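Local structure of ribonuclease (Nicotiana glutinosa, 1IYB) at residues Phe10-Gln16 with Gln176-Asp182; Phe40-Gly44 with Gln78-Thr82. The protein cleaves RNA as a ribonuclease of the T2 family and binds guanosine-5'-monophosphate in a guanine-binding pocket. All blocks are in the same frame, centred on the assembly; numbering follows the deposited sequence.

Both contacts reach the same four-stranded antiparallel sheet of the ribonuclease T2 fold, with their centres about 13 Å apart. Contact 1 lies wholly within it, pairing the two middle strands, 10-16 and 172-182, and so brings together parts of the chain 160 residues apart. Contact 2 comes between these in sequence and fastens strand 41-48, at one edge of the sheet and the other neighbour of strand 10-16, to the end of helix 73-79 and the loop beyond. The contacts meet where Val14 O accepts from His43 N and where Gln176 OE1 lies 2.6 Å from His43 ND1, a probable hydrogen bond. Sheet and loop each line part of the guanosine-5'-monophosphate pocket, with helix 91-102 a third contributor.

Contact 1: Phe10-Gln16 with Gln176-Asp182; sequences FFYFVQQ and QIYICVD. With 5GP (guanosine-5'-monophosphate), chain C.
Phe11, Phe13 and Gln15 pair with Val181, Ile179 and Ile177 at the centre of the T2-family antiparallel sheet. Each pair exchanges two backbone hydrogen bonds, satisfying six buried N-H groups and six carbonyls; the shortest runs from Phe13 N to Ile179 O (2.7 Å).

Between these pairs, one face of the sheet carries Tyr12, Val14, Tyr178 and Cys180. Tyr178 turns its edge to the Tyr12 ring in a T-shaped stack, planes at 85°, while Val14 CG2 makes a CH-pi contact 4.0 Å from the Tyr178 ring centroid. Slim, branched valine fits over that ring. Cys180 SG, disulfide-bonded to Cys191, comes 3.4 Å from Tyr12 CD2. The tyrosines suit a buried face because their hydroxyls find partners: Tyr12 OH bonds Ile193 O, and Tyr178 OH bonds Glu163, which also takes Gln176 NE2.

At the pocket end, the Gln16 amide, donor beside acceptor, matches guanine O6 and N1-H. CG sits between the backbone N and the carbonyl carbon (chi1 60°) and the chain runs out extended, bringing NE2 to O6 (3.1 Å), while OE1 accepts from N1 (2.8 Å) and N2. Gln176 OE1 accepts from His43 ND1 and, weakly, from a water that accepts from nucleotide N2 and donates to Gln16 OE1 at 2.6 Å.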
ATOM      1  N   PHE A  10     -10.158  -3.839 -13.655  1.00  7.13           N
ATOM      2  CA  PHE A  10     -10.406  -5.279 -13.720  1.00  5.49           C
ATOM      3  C   PHE A  10      -9.946  -5.942 -12.423  1.00  5.38           C
ATOM      4  O   PHE A  10      -9.424  -5.269 -11.537  1.00  5.51           O
ATOM      5  CB  PHE A  10      -9.641  -5.877 -14.909  1.00  6.41           C
ATOM      6  CG  PHE A  10      -8.145  -5.823 -14.759  1.00  5.47           C
ATOM      7  CD1 PHE A  10      -7.455  -6.857 -14.127  1.00  7.26           C
ATOM      8  CD2 PHE A  10      -7.423  -4.730 -15.229  1.00  5.25           C
ATOM      9  CE1 PHE A  10      -6.068  -6.799 -13.967  1.00  8.24           C
ATOM     10  CE2 PHE A  10      -6.040  -4.662 -15.073  1.00  7.17           C
ATOM     11  CZ  PHE A  10      -5.359  -5.699 -14.440  1.00  7.16           C
ATOM     12  N   PHE A  11     -10.149  -7.254 -12.303  1.00  5.82           N
ATOM     13  CA  PHE A  11      -9.711  -7.974 -11.106  1.00  5.80           C
ATOM     14  C   PHE A  11      -8.657  -9.017 -11.434  1.00  6.35           C
ATOM     15  O   PHE A  11      -8.657  -9.600 -12.515  1.00  6.21           O
ATOM     16  CB  PHE A  11     -10.825  -8.805 -10.446  1.00  6.00           C
ATOM     17  CG  PHE A  11     -12.028  -8.038  -9.991  1.00  6.51           C
ATOM     18  CD1 PHE A  11     -13.096  -7.817 -10.855  1.00  7.42           C
ATOM     19  CD2 PHE A  11     -12.151  -7.648  -8.659  1.00  7.48           C
ATOM     20  CE1 PHE A  11     -14.276  -7.230 -10.399  1.00  7.39           C
ATOM     21  CE2 PHE A  11     -13.323  -7.058  -8.191  1.00  7.94           C
ATOM     22  CZ  PHE A  11     -14.390  -6.850  -9.062  1.00  7.04           C
ATOM     23  N   TYR A  12      -7.775  -9.258 -10.474  1.00  6.03           N
ATOM     24  CA  TYR A  12      -6.802 -10.339 -10.574  1.00  5.00           C
ATOM     25  C   TYR A  12      -7.374 -11.357  -9.591  1.00  6.00           C
ATOM     26  O   TYR A  12      -7.610 -11.017  -8.428  1.00  6.70           O
ATOM     27  CB  TYR A  12      -5.418  -9.943 -10.048  1.00  6.52           C
ATOM     28  CG  TYR A  12      -4.487  -9.260 -11.026  1.00  7.84           C
ATOM     29  CD1 TYR A  12      -3.767  -8.134 -10.637  1.00  6.58           C
ATOM     30  CD2 TYR A  12      -4.298  -9.748 -12.319  1.00  6.51           C
ATOM     31  CE1 TYR A  12      -2.885  -7.503 -11.502  1.00  8.49           C
ATOM     32  CE2 TYR A  12      -3.409  -9.119 -13.202  1.00  8.85           C
ATOM     33  CZ  TYR A  12      -2.710  -7.996 -12.781  1.00  8.66           C
ATOM     34  OH  TYR A  12      -1.840  -7.343 -13.626  1.00 10.24           O
ATOM     35  N   PHE A  13      -7.648 -12.578 -10.044  1.00  5.54           N
ATOM     36  CA  PHE A  13      -8.108 -13.614  -9.121  1.00  4.51           C
ATOM     37  C   PHE A  13      -6.816 -14.376  -8.856  1.00  5.42           C
ATOM     38  O   PHE A  13      -6.272 -15.026  -9.753  1.00  6.37           O
ATOM     39  CB  PHE A  13      -9.160 -14.528  -9.758  1.00  4.62           C
ATOM     40  CG  PHE A  13      -9.537 -15.699  -8.894  1.00  5.15           C
ATOM     41  CD1 PHE A  13      -9.993 -15.507  -7.590  1.00  6.08           C
ATOM     42  CD2 PHE A  13      -9.411 -16.998  -9.373  1.00  6.07           C
ATOM     43  CE1 PHE A  13     -10.317 -16.597  -6.775  1.00  8.09           C
ATOM     44  CE2 PHE A  13      -9.733 -18.091  -8.563  1.00  6.50           C
ATOM     45  CZ  PHE A  13     -10.185 -17.891  -7.267  1.00  7.93           C
ATOM     46  N   VAL A  14      -6.323 -14.279  -7.623  1.00  3.53           N
ATOM     47  CA  VAL A  14      -5.045 -14.875  -7.248  1.00  4.95           C
ATOM     48  C   VAL A  14      -5.121 -16.104  -6.354  1.00  5.14           C
ATOM     49  O   VAL A  14      -5.791 -16.090  -5.324  1.00  5.03           O
ATOM     50  CB  VAL A  14      -4.180 -13.807  -6.535  1.00  4.76           C
ATOM     51  CG1 VAL A  14      -2.771 -14.332  -6.300  1.00  6.04           C
ATOM     52  CG2 VAL A  14      -4.156 -12.528  -7.365  1.00  6.23           C
ATOM     53  N   GLN A  15      -4.419 -17.159  -6.761  1.00  3.81           N
ATOM     54  CA  GLN A  15      -4.360 -18.402  -5.997  1.00  4.45           C
ATOM     55  C   GLN A  15      -2.906 -18.708  -5.644  1.00  5.71           C
ATOM     56  O   GLN A  15      -1.998 -18.446  -6.438  1.00  6.16           O
ATOM     57  CB  GLN A  15      -4.947 -19.562  -6.803  1.00  5.21           C
ATOM     58  CG  GLN A  15      -6.432 -19.433  -7.065  1.00  5.69           C
ATOM     59  CD  GLN A  15      -7.011 -20.692  -7.680  1.00  5.67           C
ATOM     60  OE1 GLN A  15      -7.032 -21.748  -7.043  1.00  9.75           O
ATOM     61  NE2 GLN A  15      -7.471 -20.593  -8.922  1.00  8.01           N
ATOM     62  N   GLN A  16      -2.693 -19.259  -4.451  1.00  5.40           N
ATOM     63  CA  GLN A  16      -1.351 -19.583  -3.978  1.00  5.92           C
ATOM     64  C   GLN A  16      -1.150 -21.082  -3.815  1.00  6.14           C
ATOM     65  O   GLN A  16      -2.089 -21.816  -3.492  1.00  6.15           O
ATOM     66  CB  GLN A  16      -1.090 -18.899  -2.624  1.00  6.56           C
ATOM     67  CG  GLN A  16      -2.067 -19.319  -1.516  1.00  9.64           C
ATOM     68  CD  GLN A  16      -1.689 -18.780  -0.138  1.00 12.18           C
ATOM     69  OE1 GLN A  16      -0.758 -17.985   0.002  1.00 13.25           O
ATOM     70  NE2 GLN A  16      -2.419 -19.213   0.887  1.00 11.47           N
ATOM     71  N   GLN A 176       2.353 -18.276  -7.140  1.00  6.32           N
ATOM     72  CA  GLN A 176       0.969 -17.843  -7.312  1.00  5.76           C
ATOM     73  C   GLN A 176       0.587 -17.759  -8.782  1.00  5.88           C
ATOM     74  O   GLN A 176       1.441 -17.551  -9.648  1.00  6.03           O
ATOM     75  CB  GLN A 176       0.734 -16.479  -6.650  1.00  7.39           C
ATOM     76  CG  GLN A 176       1.153 -16.416  -5.189  1.00  7.05           C
ATOM     77  CD  GLN A 176       0.529 -15.250  -4.454  1.00 11.00           C
ATOM     78  OE1 GLN A 176      -0.518 -15.391  -3.831  1.00 11.25           O
ATOM     79  NE2 GLN A 176       1.165 -14.087  -4.533  1.00 11.95           N
ATOM     80  N   ILE A 177      -0.701 -17.930  -9.057  1.00  5.91           N
ATOM     81  CA  ILE A 177      -1.216 -17.872 -10.415  1.00  5.72           C
ATOM     82  C   ILE A 177      -2.351 -16.857 -10.466  1.00  5.99           C
ATOM     83  O   ILE A 177      -3.276 -16.905  -9.653  1.00  6.26           O
ATOM     84  CB  ILE A 177      -1.698 -19.263 -10.873  1.00  6.01           C
ATOM     85  CG1 ILE A 177      -0.487 -20.195 -10.978  1.00  6.97           C
ATOM     86  CG2 ILE A 177      -2.427 -19.168 -12.218  1.00  4.90           C
ATOM     87  CD1 ILE A 177      -0.809 -21.595 -11.449  1.00  8.29           C
ATOM     88  N   TYR A 178      -2.247 -15.934 -11.420  1.00  6.23           N
ATOM     89  CA  TYR A 178      -3.214 -14.853 -11.613  1.00  7.82           C
ATOM     90  C   TYR A 178      -4.091 -15.062 -12.846  1.00  8.34           C
ATOM     91  O   TYR A 178      -3.591 -15.365 -13.931  1.00  8.87           O
ATOM     92  CB  TYR A 178      -2.474 -13.518 -11.789  1.00  9.03           C
ATOM     93  CG  TYR A 178      -1.656 -13.028 -10.611  1.00 10.68           C
ATOM     94  CD1 TYR A 178      -0.674 -13.828 -10.020  1.00 11.63           C
ATOM     95  CD2 TYR A 178      -1.824 -11.732 -10.125  1.00 13.09           C
ATOM     96  CE1 TYR A 178       0.119 -13.343  -8.977  1.00 13.42           C
ATOM     97  CE2 TYR A 178      -1.037 -11.237  -9.087  1.00 12.75           C
ATOM     98  CZ  TYR A 178      -0.069 -12.046  -8.518  1.00 12.80           C
ATOM     99  OH  TYR A 178       0.710 -11.548  -7.497  1.00 15.31           O
ATOM    100  N   ILE A 179      -5.395 -14.877 -12.678  1.00  7.81           N
ATOM    101  CA  ILE A 179      -6.357 -14.998 -13.776  1.00  9.19           C
ATOM    102  C   ILE A 179      -7.167 -13.706 -13.745  1.00  8.50           C
ATOM    103  O   ILE A 179      -7.604 -13.282 -12.679  1.00  9.02           O
ATOM    104  CB  ILE A 179      -7.312 -16.195 -13.567  1.00 10.47           C
ATOM    105  CG1 ILE A 179      -6.507 -17.495 -13.480  1.00 15.66           C
ATOM    106  CG2 ILE A 179      -8.325 -16.259 -14.703  1.00 12.90           C
ATOM    107  CD1 ILE A 179      -5.690 -17.789 -14.707  1.00 16.13           C
ATOM    108  N   CYS A 180      -7.372 -13.073 -14.897  1.00  8.29           N
ATOM    109  CA  CYS A 180      -8.117 -11.817 -14.909  1.00  8.19           C
ATOM    110  C   CYS A 180      -9.625 -11.928 -15.122  1.00  7.13           C
ATOM    111  O   CYS A 180     -10.107 -12.773 -15.880  1.00  8.08           O
ATOM    112  CB  CYS A 180      -7.484 -10.853 -15.924  1.00  8.23           C
ATOM    113  SG  CYS A 180      -5.864 -10.283 -15.319  1.00 11.44           S
ATOM    114  N   VAL A 181     -10.362 -11.072 -14.413  1.00  6.59           N
ATOM    115  CA  VAL A 181     -11.821 -11.014 -14.477  1.00  7.85           C
ATOM    116  C   VAL A 181     -12.207  -9.579 -14.833  1.00  8.87           C
ATOM    117  O   VAL A 181     -11.585  -8.633 -14.353  1.00  8.02           O
ATOM    118  CB  VAL A 181     -12.453 -11.377 -13.111  1.00  7.90           C
ATOM    119  CG1 VAL A 181     -13.970 -11.397 -13.218  1.00  9.01           C
ATOM    120  CG2 VAL A 181     -11.931 -12.723 -12.639  1.00  9.06           C
ATOM    121  N   ASP A 182     -13.229  -9.408 -15.666  1.00  9.94           N
ATOM    122  CA  ASP A 182     -13.635  -8.062 -16.066  1.00 10.34           C
ATOM    123  C   ASP A 182     -14.150  -7.231 -14.890  1.00 11.40           C
ATOM    124  O   ASP A 182     -14.579  -7.773 -13.870  1.00 10.66           O
ATOM    125  CB  ASP A 182     -14.699  -8.129 -17.163  1.00 14.11           C
ATOM    126  CG  ASP A 182     -16.097  -8.223 -16.610  1.00 18.13           C
ATOM    127  OD1 ASP A 182     -16.405  -9.224 -15.932  1.00 18.31           O
ATOM    128  OD2 ASP A 182     -16.886  -7.283 -16.852  1.00 23.03           O
TER
HETATM  129  P   5GP C1295      -2.271  -8.913  -0.248  1.00 17.27           P
HETATM  130  O1P 5GP C1295      -2.138  -7.513  -0.661  1.00 22.43           O
HETATM  131  O2P 5GP C1295      -3.682  -9.436  -0.436  1.00 17.29           O
HETATM  132  O3P 5GP C1295      -1.235  -9.810  -1.009  1.00 15.46           O
HETATM  133  O5' 5GP C1295      -1.901  -9.152   1.329  1.00 23.32           O
HETATM  134  C5' 5GP C1295      -1.801 -10.507   1.903  1.00 23.26           C
HETATM  135  C4' 5GP C1295      -1.446 -10.542   3.409  1.00 23.80           C
HETATM  136  O4' 5GP C1295      -2.357 -11.552   4.032  1.00 22.23           O
HETATM  137  C3' 5GP C1295      -0.063 -11.015   3.850  1.00 25.00           C
HETATM  138  O3' 5GP C1295       0.920  -9.991   3.855  1.00 27.95           O
HETATM  139  C2' 5GP C1295      -0.277 -11.579   5.259  1.00 22.11           C
HETATM  140  O2' 5GP C1295      -0.173 -10.560   6.277  1.00 25.46           O
HETATM  141  C1' 5GP C1295      -1.672 -12.177   5.169  1.00 19.37           C
HETATM  142  N9  5GP C1295      -1.836 -13.665   5.152  1.00 13.15           N
HETATM  143  C8  5GP C1295      -2.442 -14.492   6.072  1.00 12.91           C
HETATM  144  N7  5GP C1295      -2.522 -15.760   5.726  1.00 10.16           N
HETATM  145  C5  5GP C1295      -1.907 -15.758   4.458  1.00 10.74           C
HETATM  146  C6  5GP C1295      -1.691 -16.861   3.566  1.00  9.86           C
HETATM  147  O6  5GP C1295      -1.998 -18.037   3.725  1.00  9.06           O
HETATM  148  N1  5GP C1295      -1.028 -16.444   2.370  1.00 11.19           N
HETATM  149  C2  5GP C1295      -0.645 -15.130   2.109  1.00 13.01           C
HETATM  150  N2  5GP C1295      -0.033 -14.962   0.918  1.00 11.66           N
HETATM  151  N3  5GP C1295      -0.848 -14.093   2.943  1.00 12.50           N
HETATM  152  C4  5GP C1295      -1.484 -14.483   4.100  1.00 12.57           C
HETATM  153  O   HOH W   1       0.456 -16.268  -1.563  1.00 44.72           O

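Contact 2: Phe40-Gly44 with Gln78-Thr82; sequences FGIHG and QNWPT. With 5GP (guanosine-5'-monophosphate), chain C.
Ile42 and Trp80 form the apolar heart of this contact. The Ile42 methyl CG2 sits over the six-membered ring of the indole, 3.5 Å from its centroid and 12° off the normal, a well-centred CH-pi contact. With CG2 anti to the backbone N, Ile42 leaves its other branch to run past Asn79 O and bring CD1 to Trp80 CE3 (3.8 Å). A beta-branched residue suits both strand and ring, and tryptophan offers a broad flat surface. An alanine in place of Trp80 would probably leave Ile42 CG2 without its aromatic cover and open a gap between strand 41-48 and helix 111-124.

Backbone hydrogen bonding fixes the helix end against the strand: Ile42 N donates to Asn79 O at 2.9 Å and 176°, nearly straight. Gly41 passes close by, where a side chain would crowd Pro81 CD. The indole adds a weak, bent bond, Trp80 NE1 to His43 O (3.1 Å), and a water donates to both Ile42 O and Pro81 O.

Ligand contacts lie beyond this core. Thr82 OG1 donates to N7 of guanosine-5'-monophosphate (2.8 Å), a small hydroxyl that can donate to the purine nitrogen. His43 NE2 lies 3.1 Å from phosphate atom O3P, and nucleotide N2 stands over one face of the imidazole, whose ND1 is hydrogen-bonded to Gln176.

At His43 and Gly44 strand 41-48 makes a classic beta bulge opposite Val14 of strand 10-16. Helix 111-124 packs on Ile42 through Leu119 and on Trp80 through Ala118, while Phe93 and Trp94 of helix 91-102 meet the indole edge-to-face.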
ATOM      1  N   PHE A  40      -4.300 -25.710  -4.714  1.00  7.08           N
ATOM      2  CA  PHE A  40      -4.056 -24.282  -4.622  1.00  6.76           C
ATOM      3  C   PHE A  40      -5.150 -23.728  -3.714  1.00  6.30           C
ATOM      4  O   PHE A  40      -6.248 -24.287  -3.637  1.00  7.34           O
ATOM      5  CB  PHE A  40      -4.165 -23.604  -5.993  1.00  6.85           C
ATOM      6  CG  PHE A  40      -2.957 -23.790  -6.865  1.00  7.31           C
ATOM      7  CD1 PHE A  40      -2.755 -24.979  -7.559  1.00  7.44           C
ATOM      8  CD2 PHE A  40      -2.020 -22.771  -6.992  1.00  8.70           C
ATOM      9  CE1 PHE A  40      -1.633 -25.152  -8.372  1.00  8.08           C
ATOM     10  CE2 PHE A  40      -0.890 -22.935  -7.805  1.00  6.74           C
ATOM     11  CZ  PHE A  40      -0.700 -24.126  -8.493  1.00  8.21           C
ATOM     12  N   GLY A  41      -4.842 -22.642  -3.015  1.00  4.41           N
ATOM     13  CA  GLY A  41      -5.827 -22.011  -2.153  1.00  5.51           C
ATOM     14  C   GLY A  41      -6.026 -20.585  -2.628  1.00  5.07           C
ATOM     15  O   GLY A  41      -5.149 -20.021  -3.281  1.00  6.60           O
ATOM     16  N   ILE A  42      -7.178 -20.001  -2.323  1.00  5.51           N
ATOM     17  CA  ILE A  42      -7.453 -18.625  -2.723  1.00  4.67           C
ATOM     18  C   ILE A  42      -6.583 -17.653  -1.930  1.00  4.50           C
ATOM     19  O   ILE A  42      -6.389 -17.825  -0.730  1.00  5.41           O
ATOM     20  CB  ILE A  42      -8.927 -18.239  -2.435  1.00  3.92           C
ATOM     21  CG1 ILE A  42      -9.877 -19.120  -3.250  1.00  5.23           C
ATOM     22  CG2 ILE A  42      -9.150 -16.759  -2.750  1.00  4.98           C
ATOM     23  CD1 ILE A  42     -11.326 -19.002  -2.822  1.00  5.93           C
ATOM     24  N   HIS A  43      -6.024 -16.654  -2.603  1.00  5.83           N
ATOM     25  CA  HIS A  43      -5.281 -15.628  -1.887  1.00  5.28           C
ATOM     26  C   HIS A  43      -6.294 -14.483  -1.826  1.00  6.24           C
ATOM     27  O   HIS A  43      -6.635 -14.007  -0.745  1.00  6.99           O
ATOM     28  CB  HIS A  43      -4.012 -15.188  -2.625  1.00  6.03           C
ATOM     29  CG  HIS A  43      -3.204 -14.183  -1.862  1.00  6.28           C
ATOM     30  ND1 HIS A  43      -1.883 -13.911  -2.149  1.00  7.39           N
ATOM     31  CD2 HIS A  43      -3.537 -13.373  -0.827  1.00  7.95           C
ATOM     32  CE1 HIS A  43      -1.438 -12.979  -1.324  1.00  7.09           C
ATOM     33  NE2 HIS A  43      -2.422 -12.635  -0.512  1.00  6.98           N
ATOM     34  N   GLY A  44      -6.799 -14.073  -2.990  1.00  5.49           N
ATOM     35  CA  GLY A  44      -7.798 -13.018  -3.023  1.00  4.55           C
ATOM     36  C   GLY A  44      -8.257 -12.602  -4.410  1.00  5.35           C
ATOM     37  O   GLY A  44      -7.743 -13.089  -5.421  1.00  5.42           O
ATOM     38  N   GLN A  78     -12.249 -24.603   3.542  1.00  8.36           N
ATOM     39  CA  GLN A  78     -11.620 -25.576   2.661  1.00  9.58           C
ATOM     40  C   GLN A  78     -10.827 -24.964   1.513  1.00  8.74           C
ATOM     41  O   GLN A  78      -9.758 -25.465   1.159  1.00 10.83           O
ATOM     42  CB  GLN A  78     -12.679 -26.518   2.077  1.00 12.27           C
ATOM     43  CG  GLN A  78     -13.391 -27.355   3.120  1.00 16.96           C
ATOM     44  CD  GLN A  78     -12.420 -28.097   4.015  1.00 19.99           C
ATOM     45  OE1 GLN A  78     -11.557 -28.829   3.533  1.00 23.11           O
ATOM     46  NE2 GLN A  78     -12.553 -27.907   5.324  1.00 19.53           N
ATOM     47  N   ASN A  79     -11.336 -23.869   0.951  1.00  7.30           N
ATOM     48  CA  ASN A  79     -10.707 -23.242  -0.205  1.00  6.77           C
ATOM     49  C   ASN A  79      -9.888 -21.974  -0.021  1.00  6.38           C
ATOM     50  O   ASN A  79      -9.195 -21.549  -0.952  1.00  6.89           O
ATOM     51  CB  ASN A  79     -11.772 -22.969  -1.267  1.00  7.93           C
ATOM     52  CG  ASN A  79     -12.396 -24.237  -1.797  1.00 10.08           C
ATOM     53  OD1 ASN A  79     -13.423 -24.703  -1.297  1.00 13.93           O
ATOM     54  ND2 ASN A  79     -11.768 -24.812  -2.810  1.00  9.59           N
ATOM     55  N   TRP A  80      -9.961 -21.372   1.160  1.00  6.48           N
ATOM     56  CA  TRP A  80      -9.244 -20.127   1.438  1.00  4.66           C
ATOM     57  C   TRP A  80      -8.496 -20.231   2.770  1.00  6.17           C
ATOM     58  O   TRP A  80      -8.662 -19.388   3.652  1.00  6.73           O
ATOM     59  CB  TRP A  80     -10.260 -18.987   1.513  1.00  6.30           C
ATOM     60  CG  TRP A  80      -9.744 -17.620   1.185  1.00  5.15           C
ATOM     61  CD1 TRP A  80      -8.523 -17.092   1.496  1.00  5.97           C
ATOM     62  CD2 TRP A  80     -10.474 -16.582   0.526  1.00  5.44           C
ATOM     63  NE1 TRP A  80      -8.450 -15.782   1.070  1.00  5.89           N
ATOM     64  CE2 TRP A  80      -9.636 -15.445   0.472  1.00  5.69           C
ATOM     65  CE3 TRP A  80     -11.763 -16.503  -0.025  1.00  7.40           C
ATOM     66  CZ2 TRP A  80     -10.043 -14.243  -0.113  1.00  5.36           C
ATOM     67  CZ3 TRP A  80     -12.168 -15.312  -0.605  1.00  6.59           C
ATOM     68  CH2 TRP A  80     -11.308 -14.195  -0.644  1.00  5.89           C
ATOM     69  N   PRO A  81      -7.658 -21.263   2.935  1.00  6.01           N
ATOM     70  CA  PRO A  81      -6.931 -21.397   4.201  1.00  5.96           C
ATOM     71  C   PRO A  81      -5.835 -20.367   4.423  1.00  6.79           C
ATOM     72  O   PRO A  81      -5.270 -19.823   3.470  1.00  8.06           O
ATOM     73  CB  PRO A  81      -6.363 -22.811   4.122  1.00  6.67           C
ATOM     74  CG  PRO A  81      -6.080 -22.961   2.655  1.00  6.93           C
ATOM     75  CD  PRO A  81      -7.330 -22.371   2.018  1.00  4.95           C
ATOM     76  N   THR A  82      -5.545 -20.105   5.693  1.00  7.76           N
ATOM     77  CA  THR A  82      -4.475 -19.190   6.057  1.00  6.83           C
ATOM     78  C   THR A  82      -3.280 -20.056   6.451  1.00  7.41           C
ATOM     79  O   THR A  82      -3.440 -21.094   7.102  1.00  8.41           O
ATOM     80  CB  THR A  82      -4.853 -18.279   7.247  1.00  6.92           C
ATOM     81  OG1 THR A  82      -3.725 -17.463   7.585  1.00  9.67           O
ATOM     82  CG2 THR A  82      -5.251 -19.106   8.468  1.00  7.93           C
TER
HETATM   83  P   5GP C1295      -2.271  -8.913  -0.248  1.00 17.27           P
HETATM   84  O1P 5GP C1295      -2.138  -7.513  -0.661  1.00 22.43           O
HETATM   85  O2P 5GP C1295      -3.682  -9.436  -0.436  1.00 17.29           O
HETATM   86  O3P 5GP C1295      -1.235  -9.810  -1.009  1.00 15.46           O
HETATM   87  O5' 5GP C1295      -1.901  -9.152   1.329  1.00 23.32           O
HETATM   88  C5' 5GP C1295      -1.801 -10.507   1.903  1.00 23.26           C
HETATM   89  C4' 5GP C1295      -1.446 -10.542   3.409  1.00 23.80           C
HETATM   90  O4' 5GP C1295      -2.357 -11.552   4.032  1.00 22.23           O
HETATM   91  C3' 5GP C1295      -0.063 -11.015   3.850  1.00 25.00           C
HETATM   92  O3' 5GP C1295       0.920  -9.991   3.855  1.00 27.95           O
HETATM   93  C2' 5GP C1295      -0.277 -11.579   5.259  1.00 22.11           C
HETATM   94  O2' 5GP C1295      -0.173 -10.560   6.277  1.00 25.46           O
HETATM   95  C1' 5GP C1295      -1.672 -12.177   5.169  1.00 19.37           C
HETATM   96  N9  5GP C1295      -1.836 -13.665   5.152  1.00 13.15           N
HETATM   97  C8  5GP C1295      -2.442 -14.492   6.072  1.00 12.91           C
HETATM   98  N7  5GP C1295      -2.522 -15.760   5.726  1.00 10.16           N
HETATM   99  C5  5GP C1295      -1.907 -15.758   4.458  1.00 10.74           C
HETATM  100  C6  5GP C1295      -1.691 -16.861   3.566  1.00  9.86           C
HETATM  101  O6  5GP C1295      -1.998 -18.037   3.725  1.00  9.06           O
HETATM  102  N1  5GP C1295      -1.028 -16.444   2.370  1.00 11.19           N
HETATM  103  C2  5GP C1295      -0.645 -15.130   2.109  1.00 13.01           C
HETATM  104  N2  5GP C1295      -0.033 -14.962   0.918  1.00 11.66           N
HETATM  105  N3  5GP C1295      -0.848 -14.093   2.943  1.00 12.50           N
HETATM  106  C4  5GP C1295      -1.484 -14.483   4.100  1.00 12.57           C
HETATM  107  O   HOH W   2      -7.794 -25.192  -1.315  1.00 20.05           O
HETATM  108  O   HOH W   3      -5.437 -20.073   0.681  1.00  6.82           O